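Local structure of xanthomonas outer protein D (Xanthomonas euvesicatoria, 2OIX) at residues 15-18 against 19-23; 59-62 against 63-67; 138-141 against 142-146. The protein is a type III secreted virulence effector that removes SUMO from proteins as a Ulp1-family cysteine protease, represented here by its catalytic domain in inactive mutant form. The protein carries 1 engineered substitution. All coordinates share one frame; numbering follows the deposited sequence.

Interaction 1 (15-18 against 19-23); sequences DDLA and RRLRG
Asp16 and Arg20 sit one turn apart near the C-terminal end of helix 7-20 and form a salt bridge. Arg20 NE donates to Asp16 OD2 at 3.1 Å. The oxygen lies close to the guanidinium plane. The donor, in contrast, comes from above the carboxylate, 51° out of its plane. Asp16 has CG anti to the backbone N (chi1 177°), which directs the carboxylate toward the following turn. Water 1 adds a second link: it donates to Asp16 OD2 at 2.6 Å and accepts from Arg20 NH2 at 2.7 Å.

Arg19 makes a looser electrostatic contact. It folds back along the helix, and one guanidinium face lies over Asp15 O and Asp16 N. Its NH2 is 4.1 Å from Asp15 OD2, beyond salt-bridge range. The salt bridge of Asp15 is made with Arg11 instead.

Backbone bonds of the alpha-helical kind run beneath these side chains. Arg19 N donates to Asp15 O and Arg20 N to Asp16 O. Leu21 N reaches Leu17 O at 2.9 Å, nearly in line with the carbonyl.

The apolar part centres on Leu17. Its CD1 packs on Leu21 CG at 3.9 Å. The same methyl lies against one face of the Arg20 guanidinium, 3.3 Å from Arg20 NH2. Both leucines also touch Phe32 of strand 30-32 and side chains of helix 136-153.

Arg20 NH2 has a further salt bridge, to Glu145 of helix 136-153. The carboxylate and water on the edge of the guanidinium, with Leu17 on a face, restrict its rotation. Asp16 and Glu145 probably offset the charge of Arg20 and that of Arg177, whose guanidinium lies close. Through Arg20 the end of helix 7-20 is tied to helix 136-153.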
# COMPACT_ATOMS: atom_id res chain seq x y z
N ASP A 15 0.20 -11.76 -1.68
CA ASP A 15 0.02 -13.12 -1.14
C ASP A 15 1.35 -13.86 -1.11
O ASP A 15 1.72 -14.41 -0.07
CB ASP A 15 -1.00 -13.93 -1.97
CG ASP A 15 -2.45 -13.60 -1.62
OD1 ASP A 15 -2.68 -12.77 -0.72
OD2 ASP A 15 -3.38 -14.16 -2.25
N ASP A 16 2.06 -13.86 -2.23
CA ASP A 16 3.35 -14.54 -2.33
C ASP A 16 4.40 -13.92 -1.40
O ASP A 16 5.13 -14.65 -0.70
CB ASP A 16 3.84 -14.56 -3.77
CG ASP A 16 5.21 -15.20 -3.92
OD1 ASP A 16 5.32 -16.43 -3.70
OD2 ASP A 16 6.17 -14.48 -4.25
N LEU A 17 4.47 -12.58 -1.38
CA LEU A 17 5.32 -11.85 -0.43
C LEU A 17 5.08 -12.29 1.01
O LEU A 17 6.03 -12.61 1.73
CB LEU A 17 5.07 -10.32 -0.50
CG LEU A 17 5.97 -9.46 0.39
CD1 LEU A 17 7.49 -9.71 0.14
CD2 LEU A 17 5.60 -8.01 0.16
N ALA A 18 3.81 -12.27 1.43
CA ALA A 18 3.42 -12.67 2.77
C ALA A 18 3.92 -14.09 3.10
O ALA A 18 4.34 -14.35 4.23
CB ALA A 18 1.90 -12.55 2.95
N ARG A 19 3.89 -15.00 2.12
CA ARG A 19 4.40 -16.35 2.31
C ARG A 19 5.91 -16.34 2.46
O ARG A 19 6.47 -17.08 3.30
CB ARG A 19 4.01 -17.24 1.13
CG ARG A 19 2.53 -17.59 1.10
CD ARG A 19 2.16 -18.30 -0.21
NE ARG A 19 0.82 -17.90 -0.67
CZ ARG A 19 0.51 -17.61 -1.93
NH1 ARG A 19 1.44 -17.65 -2.89
NH2 ARG A 19 -0.74 -17.27 -2.24
N ARG A 20 6.59 -15.51 1.65
CA ARG A 20 8.03 -15.40 1.73
C ARG A 20 8.49 -14.86 3.08
O ARG A 20 9.49 -15.32 3.61
CB ARG A 20 8.61 -14.63 0.54
CG ARG A 20 8.46 -15.37 -0.79
CD ARG A 20 9.16 -14.64 -1.93
NE ARG A 20 8.42 -13.46 -2.40
CZ ARG A 20 8.82 -12.20 -2.31
NH1 ARG A 20 9.99 -11.88 -1.74
NH2 ARG A 20 8.03 -11.23 -2.77
N LEU A 21 7.72 -13.94 3.66
CA LEU A 21 8.06 -13.30 4.94
C LEU A 21 7.64 -14.08 6.19
O LEU A 21 7.95 -13.67 7.32
CB LEU A 21 7.45 -11.88 5.01
CG LEU A 21 7.76 -10.91 3.87
CD1 LEU A 21 7.25 -9.53 4.20
CD2 LEU A 21 9.29 -10.88 3.53
N ARG A 22 6.93 -15.18 6.01
CA ARG A 22 6.39 -15.93 7.14
C ARG A 22 7.43 -16.33 8.20
O ARG A 22 8.45 -16.94 7.90
CB ARG A 22 5.64 -17.17 6.65
CG ARG A 22 4.16 -16.93 6.52
CD ARG A 22 3.41 -18.23 6.69
NE ARG A 22 3.30 -18.97 5.45
CZ ARG A 22 3.05 -20.28 5.36
NH1 ARG A 22 2.91 -21.03 6.46
NH2 ARG A 22 2.97 -20.84 4.16
N GLY A 23 7.16 -15.95 9.45
CA GLY A 23 8.03 -16.34 10.55
C GLY A 23 9.19 -15.40 10.82
O GLY A 23 9.86 -15.54 11.84
O HOH W 1 5.88 -11.88 -4.35

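Interaction 2 (59-62 against 63-67); sequences DDIP and PIVFL
Pro63 follows Pro62 directly, and the trans peptide bond between them places Pro63 CD near Pro62 CB, 3.5 Å apart. Pro62 has the polyproline II conformation, whereas Pro63 has a psi of -10°, so the chain turns before the strand begins. Both prolines lack a backbone N-H, but their carbonyls are used: Pro62 O accepts from the side chain of Arg83, and Pro63 pairs with the Arg83 backbone.

Ile64 opens strand 64-71. Its CB points away from 59-62, and the side chain packs on Val151 of helix 136-153. Here the loop after helix 46-57 enters the mixed sheet of the Ulp1-type catalytic domain. Strand 64-71 runs parallel to strand 30-32 and antiparallel to strand 75-82.

Val65 reaches back to the loop. Its CG1 is anti to the backbone N (chi1 -178°), which leaves CG2 beside that N and facing the preceding residues. Val65 CG2 rests against Pro62 O at 3.3 Å. The same methyl meets Ile61 CG2 more loosely, at 4.5 Å, and His31 touches both side chains.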
# COMPACT_ATOMS: atom_id res chain seq x y z
N ASP A 59 -10.38 -4.85 15.25
CA ASP A 59 -9.56 -5.02 16.45
C ASP A 59 -8.38 -6.04 16.50
O ASP A 59 -7.57 -6.13 17.52
CB ASP A 59 -10.52 -5.24 17.59
CG ASP A 59 -11.17 -3.89 18.11
OD1 ASP A 59 -10.85 -2.77 17.65
OD2 ASP A 59 -12.03 -3.95 18.98
N ASP A 60 -8.19 -6.55 15.31
CA ASP A 60 -7.18 -7.64 15.21
C ASP A 60 -6.36 -7.56 13.90
O ASP A 60 -5.60 -8.48 13.58
CB ASP A 60 -7.85 -9.01 15.20
CG ASP A 60 -8.82 -9.19 14.00
OD1 ASP A 60 -9.20 -8.17 13.37
OD2 ASP A 60 -9.22 -10.35 13.70
N ILE A 61 -6.56 -6.49 13.13
CA ILE A 61 -5.77 -6.28 11.91
C ILE A 61 -4.43 -5.67 12.34
O ILE A 61 -4.42 -4.70 13.09
CB ILE A 61 -6.51 -5.34 10.92
CG1 ILE A 61 -7.93 -5.85 10.63
CG2 ILE A 61 -5.68 -5.12 9.64
CD1 ILE A 61 -8.04 -7.33 10.18
N PRO A 62 -3.30 -6.22 11.86
CA PRO A 62 -1.98 -5.69 12.23
C PRO A 62 -1.80 -4.20 11.96
O PRO A 62 -2.48 -3.63 11.11
CB PRO A 62 -1.04 -6.50 11.37
CG PRO A 62 -1.79 -7.80 11.12
CD PRO A 62 -3.19 -7.37 10.94
N PRO A 63 -0.89 -3.55 12.71
CA PRO A 63 -0.89 -2.09 12.74
C PRO A 63 -0.15 -1.38 11.61
O PRO A 63 -0.28 -0.16 11.47
CB PRO A 63 -0.23 -1.80 14.10
CG PRO A 63 0.89 -2.90 14.10
CD PRO A 63 0.10 -4.11 13.65
N ILE A 64 0.61 -2.10 10.78
CA ILE A 64 1.31 -1.46 9.65
C ILE A 64 0.65 -1.97 8.37
O ILE A 64 0.83 -3.09 8.01
CB ILE A 64 2.82 -1.71 9.64
CG1 ILE A 64 3.47 -1.09 10.88
CG2 ILE A 64 3.45 -1.05 8.40
CD1 ILE A 64 4.91 -1.35 11.07
N VAL A 65 -0.13 -1.14 7.72
CA VAL A 65 -1.02 -1.61 6.66
C VAL A 65 -0.63 -0.93 5.37
O VAL A 65 -0.53 0.34 5.34
CB VAL A 65 -2.48 -1.25 7.02
CG1 VAL A 65 -3.45 -1.76 5.98
CG2 VAL A 65 -2.86 -1.87 8.38
N PHE A 66 -0.39 -1.75 4.33
CA PHE A 66 -0.13 -1.32 2.95
C PHE A 66 -1.39 -1.36 2.12
O PHE A 66 -1.94 -2.45 1.86
CB PHE A 66 0.97 -2.23 2.32
CG PHE A 66 2.22 -2.20 3.12
CD1 PHE A 66 3.26 -1.34 2.75
CD2 PHE A 66 2.32 -2.97 4.31
CE1 PHE A 66 4.43 -1.24 3.57
CE2 PHE A 66 3.47 -2.89 5.09
CZ PHE A 66 4.54 -2.04 4.70
N LEU A 67 -1.84 -0.18 1.68
CA LEU A 67 -3.12 -0.06 0.99
C LEU A 67 -2.89 0.41 -0.42
O LEU A 67 -2.53 1.58 -0.64
CB LEU A 67 -3.99 0.99 1.68
CG LEU A 67 -4.27 0.70 3.18
CD1 LEU A 67 -3.86 1.85 4.06
CD2 LEU A 67 -5.71 0.40 3.42

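Interaction 3 (138-141 against 142-146); sequences DHVL and TGIEV
Thr142 turns its hydroxyl back onto the helix, and OG1 donates to Asp138 O over a short 2.7 Å. The hydroxyl sits beside its own backbone N (chi1 -46°), in position to reach the carbonyl one turn earlier. It lies 37° out of the carbonyl plane. Thr142 N donates to the same oxygen at 2.9 Å with a nearly straight N-H...O angle of 170°. The two donors come from opposite faces of the carbonyl plane, so Asp138 O is gripped by two bonds. The hydroxyl proton is thus used within its own helix.

The other backbone bonds continue the alpha-helical pattern. Gly143 N donates to His139 O at 2.9 Å. Ile144 N bonds to Val140 O at 3.0 Å, and Glu145 N to Leu141 O at 3.1 Å.

Apolar contact between the segments is modest. Val140 CG1 meets Ile144 CD1 at 3.9 Å, the two side chains meeting at a slant.

The polar ends of the acids turn to other parts of the domain. Asp138 makes a salt bridge with Arg171, and Glu145 accepts from Tyr13 OH. In this family the catalytic cysteine stands at the start of this helix; in this construct the cysteine has been replaced by an engineered alanine. Helix 136-153 is enclosed on several sides: Leu141 packs on helices 7-20 and 171-179, while Val140 and Ile144 pack on Trp76 and Leu78 of strand 75-82.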
# COMPACT_ATOMS: atom_id res chain seq x y z
N ASP A 138 3.97 -1.67 -10.84
CA ASP A 138 5.30 -2.10 -10.48
C ASP A 138 5.85 -1.26 -9.31
O ASP A 138 6.47 -1.80 -8.38
CB ASP A 138 6.23 -1.99 -11.70
CG ASP A 138 5.71 -2.78 -12.96
OD1 ASP A 138 6.49 -3.56 -13.58
OD2 ASP A 138 4.57 -2.55 -13.40
N HIS A 139 5.65 0.05 -9.39
CA HIS A 139 6.17 0.98 -8.38
C HIS A 139 5.51 0.73 -7.00
O HIS A 139 6.21 0.71 -5.96
CB HIS A 139 5.99 2.43 -8.84
CG HIS A 139 7.03 2.89 -9.82
ND1 HIS A 139 6.90 2.70 -11.18
CD2 HIS A 139 8.19 3.56 -9.65
CE1 HIS A 139 7.94 3.22 -11.80
NE2 HIS A 139 8.75 3.73 -10.90
N VAL A 140 4.21 0.47 -7.00
CA VAL A 140 3.49 0.07 -5.80
C VAL A 140 4.03 -1.25 -5.21
O VAL A 140 4.40 -1.25 -4.03
CB VAL A 140 1.96 0.06 -5.97
CG1 VAL A 140 1.32 -0.53 -4.71
CG2 VAL A 140 1.45 1.48 -6.17
N LEU A 141 4.23 -2.28 -6.06
CA LEU A 141 4.66 -3.58 -5.56
C LEU A 141 6.04 -3.47 -4.95
O LEU A 141 6.30 -3.97 -3.86
CB LEU A 141 4.66 -4.64 -6.70
CG LEU A 141 3.23 -5.04 -7.06
CD1 LEU A 141 3.11 -6.18 -7.96
CD2 LEU A 141 2.40 -5.37 -5.76
N THR A 142 6.95 -2.85 -5.71
CA THR A 142 8.29 -2.59 -5.25
C THR A 142 8.34 -1.80 -3.96
O THR A 142 9.10 -2.18 -3.06
CB THR A 142 9.14 -1.88 -6.33
OG1 THR A 142 8.94 -2.55 -7.58
CG2 THR A 142 10.62 -1.91 -5.93
N GLY A 143 7.53 -0.74 -3.83
CA GLY A 143 7.49 0.03 -2.59
C GLY A 143 7.05 -0.82 -1.39
O GLY A 143 7.65 -0.74 -0.28
N ILE A 144 6.06 -1.69 -1.61
CA ILE A 144 5.57 -2.56 -0.55
C ILE A 144 6.68 -3.49 -0.05
O ILE A 144 6.89 -3.58 1.17
CB ILE A 144 4.32 -3.37 -1.00
CG1 ILE A 144 3.09 -2.42 -1.14
CG2 ILE A 144 4.06 -4.51 0.01
CD1 ILE A 144 1.89 -3.09 -1.79
N GLU A 145 7.38 -4.09 -1.00
CA GLU A 145 8.45 -5.09 -0.79
C GLU A 145 9.66 -4.50 -0.02
O GLU A 145 10.12 -5.08 0.97
CB GLU A 145 8.91 -5.60 -2.15
CG GLU A 145 10.10 -6.55 -2.11
CD GLU A 145 9.70 -8.01 -2.15
OE1 GLU A 145 8.48 -8.26 -2.36
OE2 GLU A 145 10.59 -8.89 -2.00
N VAL A 146 10.14 -3.36 -0.50
CA VAL A 146 11.20 -2.57 0.12
C VAL A 146 10.82 -2.18 1.53
O VAL A 146 11.60 -2.39 2.45
CB VAL A 146 11.47 -1.30 -0.70
CG1 VAL A 146 12.45 -0.39 -0.01
CG2 VAL A 146 12.09 -1.70 -2.09

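How the interactions relate
The three contacts follow one another along the chain, all within the Ulp1-type catalytic domain. Interaction 1 lies on helix 7-20, interaction 2 at the entry to strand 64-71, and interaction 3 on helix 136-153. Interaction 3 touches both others. Its centre is about 14 Å from that of interaction 1, with the Arg20-Glu145 bridge between, and about 17 Å from that of interaction 2, where Phe66 meets Ile144. Interactions 1 and 2 do not touch; their nearest atoms are about 7 Å apart. Helix 136-153 packs against both helix 7-20 and the central sheet, and Ile144 contacts both. The helix that begins at the catalytic cysteine position is thus held from the side of helix 7-20 and from the sheet.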